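Local structure of extracellular endo-alpha-(1->5)-L-arabinanase 1 (Bacillus subtilis, 1UV4) at residues A3-S8 with L279-L284; L12-M17 with V265-D270; A186-Y191 with G255-N260; Y213-G218 with I242-N247. The protein hydrolyses internal alpha-1,5-arabinofuranosyl linkages of linear arabinan and branched sugar beet arabinan outside the cell, and carries a bound calcium ion. All coordinates share one frame; numbering follows the deposited sequence.

Interaction 1 (A3-S8 with L279-L284); sequences AFWGAS and LLINDL
Trp5 and Asp283 meet through the indole NE1, which donates to Asp283 OD1 at 3.0 Å along a nearly straight line (167°). The oxygen lies in the indole plane, whereas the nitrogen reaches it from above the carboxylate plane. The other carboxylate oxygen, OD2, accepts from Ala3 N at 2.9 Å through its anti lone pair, so one aspartate grips both the first ordered residue, Ala3, and the tryptophan. Ile281 sets CG2 over the six-membered ring of Trp5, a CH-pi contact 3.8 Å from the centroid, as suits a branched residue beneath a flat one. Phe4 instead turns its ring edge to Leu280 CG and Asn282 OD1, an oxygen whose hydrogen bond goes to Arg266. Ser8 OG accepts from Leu279 N at 2.9 Å, placed there by a chi1 of 67°, and is also hydrogen-bonded to Glu10 O. Gly6, with phi 137°, takes a backbone shape that calls for glycine. Strand 4-8 runs antiparallel along strand 276-283 as an outermost strand of its four-stranded sheet, with strands 263-270 and 250-259 beyond.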
loop_
_atom_site.group_PDB
_atom_site.type_symbol
_atom_site.label_atom_id
_atom_site.label_comp_id
_atom_site.label_asym_id
_atom_site.label_seq_id
_atom_site.Cartn_x
_atom_site.Cartn_y
_atom_site.Cartn_z
ATOM N N ALA A 3 5.094 4.315 -20.393
ATOM C CA ALA A 3 3.985 3.662 -21.126
ATOM C C ALA A 3 3.219 2.719 -20.228
ATOM O O ALA A 3 3.689 2.346 -19.163
ATOM C CB ALA A 3 4.510 2.882 -22.329
ATOM N N PHE A 4 2.057 2.316 -20.731
ATOM C CA PHE A 4 1.177 1.405 -20.047
ATOM C C PHE A 4 1.626 -0.004 -20.404
ATOM O O PHE A 4 1.620 -0.386 -21.561
ATOM C CB PHE A 4 -0.276 1.679 -20.494
ATOM C CG PHE A 4 -1.291 0.705 -19.979
ATOM C CD1 PHE A 4 -1.437 0.470 -18.620
ATOM C CD2 PHE A 4 -2.135 0.039 -20.871
ATOM C CE1 PHE A 4 -2.375 -0.406 -18.159
ATOM C CE2 PHE A 4 -3.085 -0.831 -20.410
ATOM C CZ PHE A 4 -3.209 -1.056 -19.060
ATOM N N TRP A 5 2.005 -0.775 -19.386
ATOM C CA TRP A 5 2.486 -2.141 -19.610
ATOM C C TRP A 5 1.349 -3.075 -19.958
ATOM O O TRP A 5 1.516 -4.000 -20.726
ATOM C CB TRP A 5 3.147 -2.713 -18.358
ATOM C CG TRP A 5 4.450 -2.091 -17.974
ATOM C CD1 TRP A 5 4.943 -0.862 -18.331
ATOM C CD2 TRP A 5 5.436 -2.684 -17.126
ATOM N NE1 TRP A 5 6.170 -0.672 -17.748
ATOM C CE2 TRP A 5 6.486 -1.772 -16.999
ATOM C CE3 TRP A 5 5.514 -3.889 -16.426
ATOM C CZ2 TRP A 5 7.606 -2.039 -16.219
ATOM C CZ3 TRP A 5 6.593 -4.148 -15.659
ATOM C CH2 TRP A 5 7.641 -3.245 -15.565
ATOM N N GLY A 6 0.199 -2.818 -19.353
ATOM C CA GLY A 6 -1.005 -3.596 -19.559
ATOM C C GLY A 6 -1.685 -3.855 -18.245
ATOM O O GLY A 6 -1.205 -3.445 -17.188
ATOM N N ALA A 7 -2.818 -4.537 -18.328
ATOM C CA ALA A 7 -3.622 -4.950 -17.191
ATOM C C ALA A 7 -3.597 -6.474 -17.122
ATOM O O ALA A 7 -3.633 -7.191 -18.158
ATOM C CB ALA A 7 -5.044 -4.472 -17.371
ATOM N N SER A 8 -3.584 -6.967 -15.888
ATOM C CA SER A 8 -3.568 -8.400 -15.647
ATOM C C SER A 8 -4.868 -9.072 -16.034
ATOM O O SER A 8 -5.956 -8.469 -16.025
ATOM C CB SER A 8 -3.292 -8.707 -14.185
ATOM O OG SER A 8 -4.339 -8.286 -13.340
ATOM N N LEU A 279 -4.603 -5.758 -11.882
ATOM C CA LEU A 279 -3.292 -5.103 -11.745
ATOM C C LEU A 279 -2.927 -4.364 -13.025
ATOM O O LEU A 279 -2.780 -4.988 -14.068
ATOM C CB LEU A 279 -2.251 -6.156 -11.438
ATOM C CG LEU A 279 -0.799 -5.713 -11.356
ATOM C CD1 LEU A 279 -0.578 -4.671 -10.322
ATOM C CD2 LEU A 279 0.093 -6.898 -11.046
ATOM N N LEU A 280 -2.771 -3.039 -12.931
ATOM C CA LEU A 280 -2.350 -2.187 -14.051
ATOM C C LEU A 280 -0.988 -1.622 -13.688
ATOM O O LEU A 280 -0.697 -1.270 -12.545
ATOM C CB LEU A 280 -3.311 -1.052 -14.298
ATOM C CG LEU A 280 -4.561 -1.371 -15.094
ATOM C CD1 LEU A 280 -5.467 -2.369 -14.464
ATOM C CD2 LEU A 280 -5.343 -0.084 -15.367
ATOM N N ILE A 281 -0.118 -1.562 -14.679
ATOM C CA ILE A 281 1.264 -1.145 -14.455
ATOM C C ILE A 281 1.686 -0.129 -15.512
ATOM O O ILE A 281 1.456 -0.349 -16.696
ATOM C CB ILE A 281 2.210 -2.373 -14.491
ATOM C CG1 ILE A 281 1.722 -3.495 -13.551
ATOM C CG2 ILE A 281 3.631 -1.930 -14.158
ATOM C CD1 ILE A 281 2.628 -4.674 -13.537
ATOM N N ASN A 282 2.300 0.968 -15.066
ATOM C CA ASN A 282 2.863 1.969 -15.970
ATOM C C ASN A 282 4.280 2.300 -15.568
ATOM O O ASN A 282 4.630 2.205 -14.411
ATOM C CB ASN A 282 2.100 3.302 -15.882
ATOM C CG ASN A 282 0.883 3.353 -16.758
ATOM O OD1 ASN A 282 -0.096 2.668 -16.469
ATOM N ND2 ASN A 282 0.928 4.173 -17.799
ATOM N N ASP A 283 5.084 2.779 -16.513
ATOM C CA ASP A 283 6.328 3.462 -16.162
ATOM C C ASP A 283 5.979 4.763 -15.475
ATOM O O ASP A 283 4.929 5.371 -15.745
ATOM C CB ASP A 283 7.082 3.794 -17.398
ATOM C CG ASP A 283 7.422 2.576 -18.207
ATOM O OD1 ASP A 283 8.051 1.653 -17.644
ATOM O OD2 ASP A 283 7.087 2.434 -19.400
ATOM N N LEU A 284 6.855 5.187 -14.578
ATOM C CA LEU A 284 6.731 6.452 -13.851
ATOM C C LEU A 284 7.929 7.306 -14.190
ATOM O O LEU A 284 9.082 6.831 -14.152
ATOM C CB LEU A 284 6.735 6.183 -12.347
ATOM C CG LEU A 284 6.004 7.063 -11.356
ATOM C CD1 LEU A 284 4.607 7.396 -11.793
ATOM C CD2 LEU A 284 6.040 6.333 -10.018
HETATM O O HOH W 1 3.544 5.573 -18.224
#

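Interaction 2 (L12-M17 with V265-D270); sequences LHDPTM and VRHAYD. With EDO (1,2-ethanediol), chain G; EDO (1,2-ethanediol), chain E.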
loop_
_atom_site.group_PDB
_atom_site.type_symbol
_atom_site.label_atom_id
_atom_site.label_comp_id
_atom_site.label_asym_id
_atom_site.label_seq_id
_atom_site.Cartn_x
_atom_site.Cartn_y
_atom_site.Cartn_z
ATOM N N LEU A 12 -6.502 -8.698 -8.838
ATOM C CA LEU A 12 -5.635 -8.330 -7.737
ATOM C C LEU A 12 -6.075 -6.997 -7.173
ATOM O O LEU A 12 -6.400 -6.121 -7.921
ATOM C CB LEU A 12 -4.129 -8.248 -8.146
ATOM C CG LEU A 12 -3.159 -8.342 -6.991
ATOM C CD1 LEU A 12 -3.221 -9.633 -6.209
ATOM C CD2 LEU A 12 -1.737 -8.148 -7.576
ATOM N N HIS A 13 -6.073 -6.895 -5.848
ATOM C CA HIS A 13 -6.485 -5.680 -5.155
ATOM C C HIS A 13 -5.393 -5.305 -4.149
ATOM O O HIS A 13 -4.822 -6.150 -3.478
ATOM C CB HIS A 13 -7.813 -5.993 -4.386
ATOM C CG HIS A 13 -8.534 -4.788 -3.869
ATOM N ND1 HIS A 13 -9.088 -4.766 -2.610
ATOM C CD2 HIS A 13 -8.805 -3.585 -4.421
ATOM C CE1 HIS A 13 -9.659 -3.592 -2.410
ATOM N NE2 HIS A 13 -9.496 -2.853 -3.486
ATOM N N ASP A 14 -5.117 -4.020 -4.057
ATOM C CA ASP A 14 -4.095 -3.470 -3.110
ATOM C C ASP A 14 -2.722 -4.052 -3.394
ATOM O O ASP A 14 -2.102 -4.634 -2.507
ATOM C CB ASP A 14 -4.477 -3.650 -1.647
ATOM C CG ASP A 14 -5.921 -3.280 -1.351
ATOM O OD1 ASP A 14 -6.362 -2.172 -1.741
ATOM O OD2 ASP A 14 -6.722 -4.033 -0.706
ATOM N N PRO A 15 -2.227 -3.937 -4.627
ATOM C CA PRO A 15 -0.995 -4.658 -5.025
ATOM C C PRO A 15 0.341 -4.050 -4.541
ATOM O O PRO A 15 0.468 -2.849 -4.321
ATOM C CB PRO A 15 -1.045 -4.568 -6.538
ATOM C CG PRO A 15 -1.702 -3.221 -6.755
ATOM C CD PRO A 15 -2.787 -3.153 -5.745
ATOM N N THR A 16 1.311 -4.949 -4.450
ATOM C CA THR A 16 2.727 -4.576 -4.362
ATOM C C THR A 16 3.442 -5.563 -5.262
ATOM O O THR A 16 2.910 -6.628 -5.583
ATOM C CB THR A 16 3.159 -4.662 -2.889
ATOM O OG1 THR A 16 4.484 -4.107 -2.675
ATOM C CG2 THR A 16 3.262 -6.051 -2.380
ATOM N N MET A 17 4.655 -5.250 -5.711
ATOM C CA MET A 17 5.303 -6.089 -6.697
ATOM C C MET A 17 6.795 -6.018 -6.487
ATOM O O MET A 17 7.306 -4.990 -6.100
ATOM C CB MET A 17 4.959 -5.583 -8.111
ATOM C CG MET A 17 5.547 -6.429 -9.265
ATOM S SD MET A 17 4.890 -5.979 -10.896
ATOM C CE MET A 17 5.957 -4.651 -11.336
ATOM N N VAL A 265 2.454 0.455 -9.932
ATOM C CA VAL A 265 1.435 -0.571 -9.990
ATOM C C VAL A 265 0.211 -0.048 -9.260
ATOM O O VAL A 265 0.316 0.737 -8.316
ATOM C CB VAL A 265 1.917 -1.953 -9.390
ATOM C CG1 VAL A 265 3.193 -2.419 -10.124
ATOM C CG2 VAL A 265 2.163 -1.886 -7.895
ATOM N N ARG A 266 -0.940 -0.515 -9.676
ATOM C CA ARG A 266 -2.188 -0.142 -8.971
ATOM C C ARG A 266 -3.252 -1.137 -9.368
ATOM O O ARG A 266 -3.032 -1.942 -10.289
ATOM C CB ARG A 266 -2.643 1.270 -9.366
ATOM C CG ARG A 266 -3.238 1.421 -10.713
ATOM C CD ARG A 266 -2.370 2.101 -11.599
ATOM N NE ARG A 266 -2.892 2.405 -12.943
ATOM C CZ ARG A 266 -2.132 2.365 -14.016
ATOM N NH1 ARG A 266 -0.860 2.029 -13.909
ATOM N NH2 ARG A 266 -2.627 2.710 -15.184
ATOM N N HIS A 267 -4.381 -1.123 -8.675
ATOM C CA HIS A 267 -5.555 -1.850 -9.153
ATOM C C HIS A 267 -6.500 -0.876 -9.826
ATOM O O HIS A 267 -6.446 0.323 -9.579
ATOM C CB HIS A 267 -6.249 -2.641 -8.038
ATOM C CG HIS A 267 -6.824 -1.801 -6.926
ATOM N ND1 HIS A 267 -6.368 -1.850 -5.622
ATOM C CD2 HIS A 267 -7.835 -0.890 -6.933
ATOM C CE1 HIS A 267 -7.044 -0.975 -4.887
ATOM N NE2 HIS A 267 -7.925 -0.373 -5.666
ATOM N N ALA A 268 -7.381 -1.382 -10.689
ATOM C CA ALA A 268 -8.507 -0.593 -11.203
ATOM C C ALA A 268 -9.566 -1.597 -11.631
ATOM O O ALA A 268 -9.237 -2.768 -11.927
ATOM C CB ALA A 268 -8.094 0.293 -12.340
ATOM N N TYR A 269 -10.822 -1.176 -11.622
ATOM C CA TYR A 269 -11.957 -2.071 -11.797
ATOM C C TYR A 269 -12.425 -2.085 -13.246
ATOM O O TYR A 269 -12.756 -1.066 -13.836
ATOM C CB TYR A 269 -13.056 -1.641 -10.864
ATOM C CG TYR A 269 -12.688 -1.694 -9.409
ATOM C CD1 TYR A 269 -12.038 -0.615 -8.778
ATOM C CD2 TYR A 269 -12.887 -2.819 -8.663
ATOM C CE1 TYR A 269 -11.717 -0.657 -7.424
ATOM C CE2 TYR A 269 -12.562 -2.871 -7.329
ATOM C CZ TYR A 269 -11.965 -1.786 -6.722
ATOM O OH TYR A 269 -11.675 -1.852 -5.346
ATOM N N ASP A 270 -12.473 -3.287 -13.822
ATOM C CA ASP A 270 -12.681 -3.478 -15.272
ATOM C C ASP A 270 -14.180 -3.419 -15.668
ATOM O O ASP A 270 -14.961 -4.346 -15.409
ATOM C CB ASP A 270 -12.091 -4.830 -15.680
ATOM C CG ASP A 270 -11.894 -4.983 -17.183
ATOM O OD1 ASP A 270 -12.405 -4.193 -17.953
ATOM O OD2 ASP A 270 -11.240 -5.934 -17.649
HETATM C C1 EDO G . 9.493 -3.907 -4.041
HETATM O O1 EDO G . 8.152 -3.635 -4.347
HETATM C C2 EDO G . 10.417 -3.051 -4.884
HETATM O O2 EDO G . 11.676 -3.672 -4.976
HETATM C C1 EDO E . -6.694 3.467 -14.799
HETATM O O1 EDO E . -5.379 3.473 -14.257
HETATM C C2 EDO E . -6.710 4.094 -16.171
HETATM O O2 EDO E . -6.773 5.506 -16.062
#
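His267 reaches from strand 263-270 to the loop carrying Asp14, the inferred proton acceptor, joining two blades of the five-bladed beta-propeller of glycoside hydrolase family 43. Its CB lies 3.5 Å from the carbonyl O of Leu12. With chi1 at 64°, CG stands between the backbone N and carbonyl carbon, carrying the ring up beside His13; the two imidazoles meet obliquely, their planes inclined at 42°. ND1 accepts from Asp14 N at 3.0 Å, almost straight at 168°, and NE2 is hydrogen-bonded to Thr212 OG1; together these bonds set the ring's rotation. CE1 comes 3.4 Å from Asp14 OD1, whose partner oxygen OD2 is hydrogen-bonded to Thr29. A histidine suits this place because its two ring nitrogens serve different parts of the fold. Further along, Pro15, compact and without an N-H, lays CG against the backbone of Arg266. Beyond it Met17, bent at its thioether, brings CE to 3.8 Å from Val265 CG1.

Interaction 3 (A186-Y191 with G255-N260); sequences APTLTY and GQDIVN. With CA (calcium ion), chain D; EDO (1,2-ethanediol), chain G.
Thr188 and Ile258 stand nearly perpendicular, the threonine hydroxyl meeting the backbone of the other strand while its methyl meets the isoleucine chain. With chi1 at -173°, OG1 stands anti to the backbone N and accepts from Ile258 N at 3.1 Å (162°); it is also bonded to Glu135 OE2. Thr188 CG2 and Thr190 CG2 both face Ile258 CD1, the latter at 3.5 Å, again with the side chains roughly perpendicular. Threonine therefore suits both places, offering a methyl to the isoleucine and a hydroxyl to polar neighbours, which for Thr190 means Gln192. The strands are the innermost ones of two adjacent propeller blades, nearly parallel, 19° apart, beside the central axis, where a calcium ion sits. Asp257 slants across Thr188 and chelates calcium with both oxygens, OD1 at 2.3 Å and OD2 at 2.6 Å, alongside Asp77, Glu135 and four waters. Its OD2 also has a hydrogen bond with Thr16. At the other end, Gln256 bends back until NE2 lies 2.7 Å from Ala186 O, with OE1 held by Ser201.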
loop_
_atom_site.group_PDB
_atom_site.type_symbol
_atom_site.label_atom_id
_atom_site.label_comp_id
_atom_site.label_asym_id
_atom_site.label_seq_id
_atom_site.Cartn_x
_atom_site.Cartn_y
_atom_site.Cartn_z
ATOM N N ALA A 186 -3.905 3.999 1.788
ATOM C CA ALA A 186 -2.973 3.304 0.869
ATOM C C ALA A 186 -1.831 4.206 0.449
ATOM O O ALA A 186 -1.566 4.393 -0.708
ATOM C CB ALA A 186 -3.715 2.749 -0.339
ATOM N N PRO A 187 -1.053 4.666 1.398
ATOM C CA PRO A 187 0.097 5.476 1.003
ATOM C C PRO A 187 1.194 4.694 0.273
ATOM O O PRO A 187 1.417 3.524 0.482
ATOM C CB PRO A 187 0.620 5.979 2.340
ATOM C CG PRO A 187 0.301 4.872 3.281
ATOM C CD PRO A 187 -1.100 4.438 2.852
ATOM N N THR A 188 1.896 5.454 -0.587
ATOM C CA THR A 188 3.181 5.042 -1.132
ATOM C C THR A 188 4.095 6.260 -1.123
ATOM O O THR A 188 3.655 7.353 -1.338
ATOM C CB THR A 188 3.029 4.396 -2.560
ATOM O OG1 THR A 188 4.306 3.858 -2.972
ATOM C CG2 THR A 188 2.647 5.375 -3.612
ATOM N N LEU A 189 5.357 6.057 -0.768
ATOM C CA LEU A 189 6.268 7.149 -0.480
ATOM C C LEU A 189 7.637 6.804 -0.984
ATOM O O LEU A 189 8.126 5.721 -0.689
ATOM C CB LEU A 189 6.266 7.367 1.051
ATOM C CG LEU A 189 6.592 8.688 1.779
ATOM C CD1 LEU A 189 6.558 9.881 0.907
ATOM C CD2 LEU A 189 5.800 8.931 3.080
ATOM N N THR A 190 8.272 7.739 -1.707
ATOM C CA THR A 190 9.597 7.537 -2.266
ATOM C C THR A 190 10.357 8.845 -2.238
ATOM O O THR A 190 9.747 9.918 -2.230
ATOM C CB THR A 190 9.477 6.991 -3.712
ATOM O OG1 THR A 190 10.783 6.635 -4.236
ATOM C CG2 THR A 190 8.937 8.038 -4.689
ATOM N N TYR A 191 11.686 8.749 -2.223
ATOM C CA TYR A 191 12.555 9.916 -2.292
ATOM C C TYR A 191 13.244 9.941 -3.667
ATOM O O TYR A 191 13.955 8.990 -4.030
ATOM C CB TYR A 191 13.556 9.836 -1.145
ATOM C CG TYR A 191 14.530 10.978 -1.093
ATOM C CD1 TYR A 191 14.127 12.235 -0.661
ATOM C CD2 TYR A 191 15.834 10.792 -1.507
ATOM C CE1 TYR A 191 15.038 13.302 -0.623
ATOM C CE2 TYR A 191 16.732 11.823 -1.520
ATOM C CZ TYR A 191 16.339 13.067 -1.047
ATOM O OH TYR A 191 17.292 14.069 -1.059
ATOM N N GLY A 255 -4.817 1.852 -4.617
ATOM C CA GLY A 255 -3.945 0.828 -4.098
ATOM C C GLY A 255 -2.580 0.872 -4.723
ATOM O O GLY A 255 -1.891 -0.147 -4.834
ATOM N N GLN A 256 -2.146 2.065 -5.120
ATOM C CA GLN A 256 -0.928 2.214 -5.912
ATOM C C GLN A 256 0.327 2.001 -5.097
ATOM O O GLN A 256 0.384 2.261 -3.883
ATOM C CB GLN A 256 -0.926 3.592 -6.549
ATOM C CG GLN A 256 -0.624 4.752 -5.567
ATOM C CD GLN A 256 -1.749 4.998 -4.552
ATOM O OE1 GLN A 256 -2.920 4.968 -4.921
ATOM N NE2 GLN A 256 -1.368 5.181 -3.271
ATOM N N ASP A 257 1.359 1.462 -5.759
ATOM C CA ASP A 257 2.640 1.263 -5.109
ATOM C C ASP A 257 3.739 1.530 -6.084
ATOM O O ASP A 257 3.616 1.209 -7.280
ATOM C CB ASP A 257 2.710 -0.167 -4.556
ATOM C CG ASP A 257 3.744 -0.314 -3.510
ATOM O OD1 ASP A 257 4.075 0.647 -2.772
ATOM O OD2 ASP A 257 4.264 -1.381 -3.328
ATOM N N ILE A 258 4.738 2.262 -5.610
ATOM C CA ILE A 258 5.934 2.606 -6.416
ATOM C C ILE A 258 6.920 1.490 -6.253
ATOM O O ILE A 258 7.312 1.145 -5.103
ATOM C CB ILE A 258 6.538 3.919 -5.985
ATOM C CG1 ILE A 258 5.562 5.072 -6.256
ATOM C CG2 ILE A 258 7.790 4.151 -6.793
ATOM C CD1 ILE A 258 5.896 6.378 -5.430
ATOM N N VAL A 259 7.320 0.902 -7.378
ATOM C CA VAL A 259 8.175 -0.237 -7.467
ATOM C C VAL A 259 9.508 0.196 -8.180
ATOM O O VAL A 259 9.503 0.818 -9.246
ATOM C CB VAL A 259 7.390 -1.398 -8.137
ATOM C CG1 VAL A 259 8.326 -2.522 -8.459
ATOM C CG2 VAL A 259 6.246 -1.832 -7.233
ATOM N N ASN A 260 10.659 -0.093 -7.571
ATOM C CA ASN A 260 11.969 0.281 -8.152
ATOM C C ASN A 260 12.126 1.782 -8.500
ATOM O O ASN A 260 12.943 2.161 -9.339
ATOM C CB ASN A 260 12.264 -0.547 -9.422
ATOM C CG ASN A 260 12.335 -2.053 -9.161
ATOM O OD1 ASN A 260 12.060 -2.535 -8.053
ATOM N ND2 ASN A 260 12.718 -2.805 -10.200
HETATM CA CA CA D . 5.717 -0.281 -1.429
HETATM C C1 EDO G . 9.493 -3.907 -4.041
HETATM O O1 EDO G . 8.152 -3.635 -4.347
HETATM C C2 EDO G . 10.417 -3.051 -4.884
HETATM O O2 EDO G . 11.676 -3.672 -4.976
HETATM O O HOH W 2 -0.818 1.576 -1.649
HETATM O O HOH W 3 1.897 1.031 -0.816
HETATM O O HOH W 4 6.885 1.578 -2.250
HETATM O O HOH W 5 7.528 -0.755 -3.423
HETATM O O HOH W 6 7.558 -0.524 0.161
HETATM O O HOH W 7 6.649 -2.284 -2.148
#

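Interaction 4 (Y213-G218 with I242-N247); sequences YKIAYG and ILDSGN. With EDO (1,2-ethanediol), chain E.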
loop_
_atom_site.group_PDB
_atom_site.type_symbol
_atom_site.label_atom_id
_atom_site.label_comp_id
_atom_site.label_asym_id
_atom_site.label_seq_id
_atom_site.Cartn_x
_atom_site.Cartn_y
_atom_site.Cartn_z
ATOM N N TYR A 213 -10.963 5.586 -5.758
ATOM C CA TYR A 213 -11.563 6.465 -6.753
ATOM C C TYR A 213 -10.503 7.218 -7.577
ATOM O O TYR A 213 -10.634 7.308 -8.791
ATOM C CB TYR A 213 -12.459 7.494 -6.026
ATOM C CG TYR A 213 -13.351 8.335 -6.873
ATOM C CD1 TYR A 213 -14.165 7.757 -7.862
ATOM C CD2 TYR A 213 -13.500 9.694 -6.617
ATOM C CE1 TYR A 213 -15.022 8.530 -8.622
ATOM C CE2 TYR A 213 -14.370 10.470 -7.359
ATOM C CZ TYR A 213 -15.130 9.884 -8.356
ATOM O OH TYR A 213 -16.011 10.631 -9.125
ATOM N N LYS A 214 -9.495 7.801 -6.931
ATOM C CA LYS A 214 -8.440 8.508 -7.644
ATOM C C LYS A 214 -7.108 8.329 -6.932
ATOM O O LYS A 214 -7.071 7.998 -5.765
ATOM C CB LYS A 214 -8.721 10.008 -7.680
ATOM C CG LYS A 214 -10.028 10.427 -8.216
ATOM C CD LYS A 214 -10.107 11.960 -8.192
ATOM C CE LYS A 214 -11.552 12.397 -8.178
ATOM N NZ LYS A 214 -11.771 13.837 -8.513
ATOM N N ILE A 215 -6.005 8.504 -7.659
ATOM C CA ILE A 215 -4.653 8.526 -7.116
ATOM C C ILE A 215 -4.194 9.977 -7.060
ATOM O O ILE A 215 -4.240 10.637 -8.073
ATOM C CB ILE A 215 -3.693 7.697 -7.949
ATOM C CG1 ILE A 215 -4.116 6.238 -7.931
ATOM C CG2 ILE A 215 -2.281 7.828 -7.494
ATOM C CD1 ILE A 215 -3.422 5.379 -8.903
ATOM N N ALA A 216 -3.747 10.432 -5.892
ATOM C CA ALA A 216 -3.378 11.837 -5.628
ATOM C C ALA A 216 -1.962 11.920 -5.066
ATOM O O ALA A 216 -1.568 11.026 -4.364
ATOM C CB ALA A 216 -4.353 12.482 -4.678
ATOM N N TYR A 217 -1.254 13.032 -5.336
ATOM C CA TYR A 217 0.141 13.148 -4.885
ATOM C C TYR A 217 0.559 14.522 -4.410
ATOM O O TYR A 217 -0.069 15.542 -4.698
ATOM C CB TYR A 217 1.097 12.629 -5.948
ATOM C CG TYR A 217 1.088 13.398 -7.228
ATOM C CD1 TYR A 217 1.796 14.592 -7.371
ATOM C CD2 TYR A 217 0.360 12.948 -8.333
ATOM C CE1 TYR A 217 1.794 15.295 -8.559
ATOM C CE2 TYR A 217 0.334 13.635 -9.493
ATOM C CZ TYR A 217 1.055 14.802 -9.646
ATOM O OH TYR A 217 1.031 15.488 -10.845
ATOM N N GLY A 218 1.644 14.535 -3.650
ATOM C CA GLY A 218 2.248 15.777 -3.189
ATOM C C GLY A 218 3.713 15.522 -2.890
ATOM O O GLY A 218 4.188 14.372 -2.924
ATOM N N ILE A 242 -4.089 15.097 -8.860
ATOM C CA ILE A 242 -4.624 13.844 -9.346
ATOM C C ILE A 242 -3.766 13.359 -10.496
ATOM O O ILE A 242 -3.681 13.987 -11.575
ATOM C CB ILE A 242 -6.111 13.970 -9.739
ATOM C CG1 ILE A 242 -6.978 14.537 -8.559
ATOM C CG2 ILE A 242 -6.608 12.643 -10.276
ATOM C CD1 ILE A 242 -6.845 13.855 -7.252
ATOM N N LEU A 243 -3.155 12.215 -10.249
ATOM C CA LEU A 243 -2.443 11.449 -11.263
ATOM C C LEU A 243 -3.372 10.675 -12.167
ATOM O O LEU A 243 -3.142 10.584 -13.372
ATOM C CB LEU A 243 -1.514 10.445 -10.607
ATOM C CG LEU A 243 -0.601 9.644 -11.561
ATOM C CD1 LEU A 243 0.391 10.563 -12.271
ATOM C CD2 LEU A 243 0.064 8.554 -10.804
ATOM N N ASP A 244 -4.443 10.131 -11.591
ATOM C CA ASP A 244 -5.249 9.151 -12.322
ATOM C C ASP A 244 -6.607 9.100 -11.682
ATOM O O ASP A 244 -6.722 8.860 -10.482
ATOM C CB ASP A 244 -4.541 7.813 -12.173
ATOM C CG ASP A 244 -5.077 6.691 -13.063
ATOM O OD1 ASP A 244 -6.181 6.770 -13.636
ATOM O OD2 ASP A 244 -4.385 5.654 -13.246
ATOM N N SER A 245 -7.628 9.329 -12.486
ATOM C CA SER A 245 -9.012 9.208 -12.059
ATOM C C SER A 245 -9.764 8.160 -12.886
ATOM O O SER A 245 -10.980 8.119 -12.862
ATOM C CB SER A 245 -9.710 10.577 -12.096
ATOM O OG SER A 245 -9.658 11.119 -13.374
ATOM N N GLY A 246 -9.032 7.314 -13.621
ATOM C CA GLY A 246 -9.648 6.270 -14.398
ATOM C C GLY A 246 -9.971 6.737 -15.794
ATOM O O GLY A 246 -9.667 7.839 -16.215
ATOM N N ASN A 247 -10.634 5.864 -16.534
ATOM C CA ASN A 247 -11.035 6.188 -17.887
ATOM C C ASN A 247 -12.292 5.384 -18.250
ATOM O O ASN A 247 -12.970 4.929 -17.339
ATOM C CB ASN A 247 -9.850 6.052 -18.861
ATOM C CG ASN A 247 -9.280 4.664 -18.953
ATOM O OD1 ASN A 247 -10.061 3.646 -18.644
ATOM N ND2 ASN A 247 -8.093 4.483 -19.391
HETATM C C1 EDO E . -6.694 3.467 -14.799
HETATM O O1 EDO E . -5.379 3.473 -14.257
HETATM C C2 EDO E . -6.710 4.094 -16.171
HETATM O O2 EDO E . -6.773 5.506 -16.062
HETATM O O HOH W 8 -12.345 8.219 -10.700
HETATM O O HOH W 9 -0.801 14.483 -12.608
#
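Ile215 and Leu243 run alongside each other in the same direction, with Ile215 CG2 4.1 Å from Leu243 CD2. Here the contact is close. Ile215 N donates to Asp244 O at 2.9 Å, nearly straight at 168°, and Leu243 N returns a bond to Ile215 O. Leu243 and Asp244 together face Ile215, a classic beta bulge that shifts the register by one, at the place where the chain turns a corner. Tyr217 stands nearly perpendicular to Leu243, its CE2 3.9 Å from Leu243 CB; at this end a water links Tyr217 OH with Ile242 O. On the face of Ala216, the small methyl leaves room for Ile242, whose CD1 comes to 3.8 Å from Ala216 CB.

The other end is wetter. Lys214 passes obliquely over Ile242, CD near its CD1, with CG against Ser245 CB. Lysine suits this partly exposed position, since its methylenes pack while its amine continues beyond them. Another water joins Tyr213 O to Ser245 O. Asp244 OD1 accepts from Gly246 N at 2.9 Å, an Asx turn, and Gly246 has backbone angles that call for glycine. Both carboxylate oxygens also accept from an ethanediol, probably a crystallisation additive, OD2 at 2.6 Å from its O1, while OD2 is further bonded to Tyr293. With Arg266 forming only a long, weak ion pair, these donors would probably favour the ionised carboxylate.

In the fold
From the N terminus, strand 4-8 enters interaction 1, which closes the longest loop by joining the start of the chain to strand 276-283 and so completes the last blade's sheet. Residues 12-17 then lead into the first blade, and interaction 2 joins them to strand 263-270 of the last. Nested within that loop, interaction 3 sets the inner strand of the neighbouring blade against strand 250-259 at the calcium centre. Interaction 4, nested deepest, closes the outer edge of that neighbouring blade. No loops cross. Arg266 connects interactions 1, 2 and 4 through Asn282 and a weak ion pair to Asp244, while Thr16 and Asp257 join interactions 2 and 3.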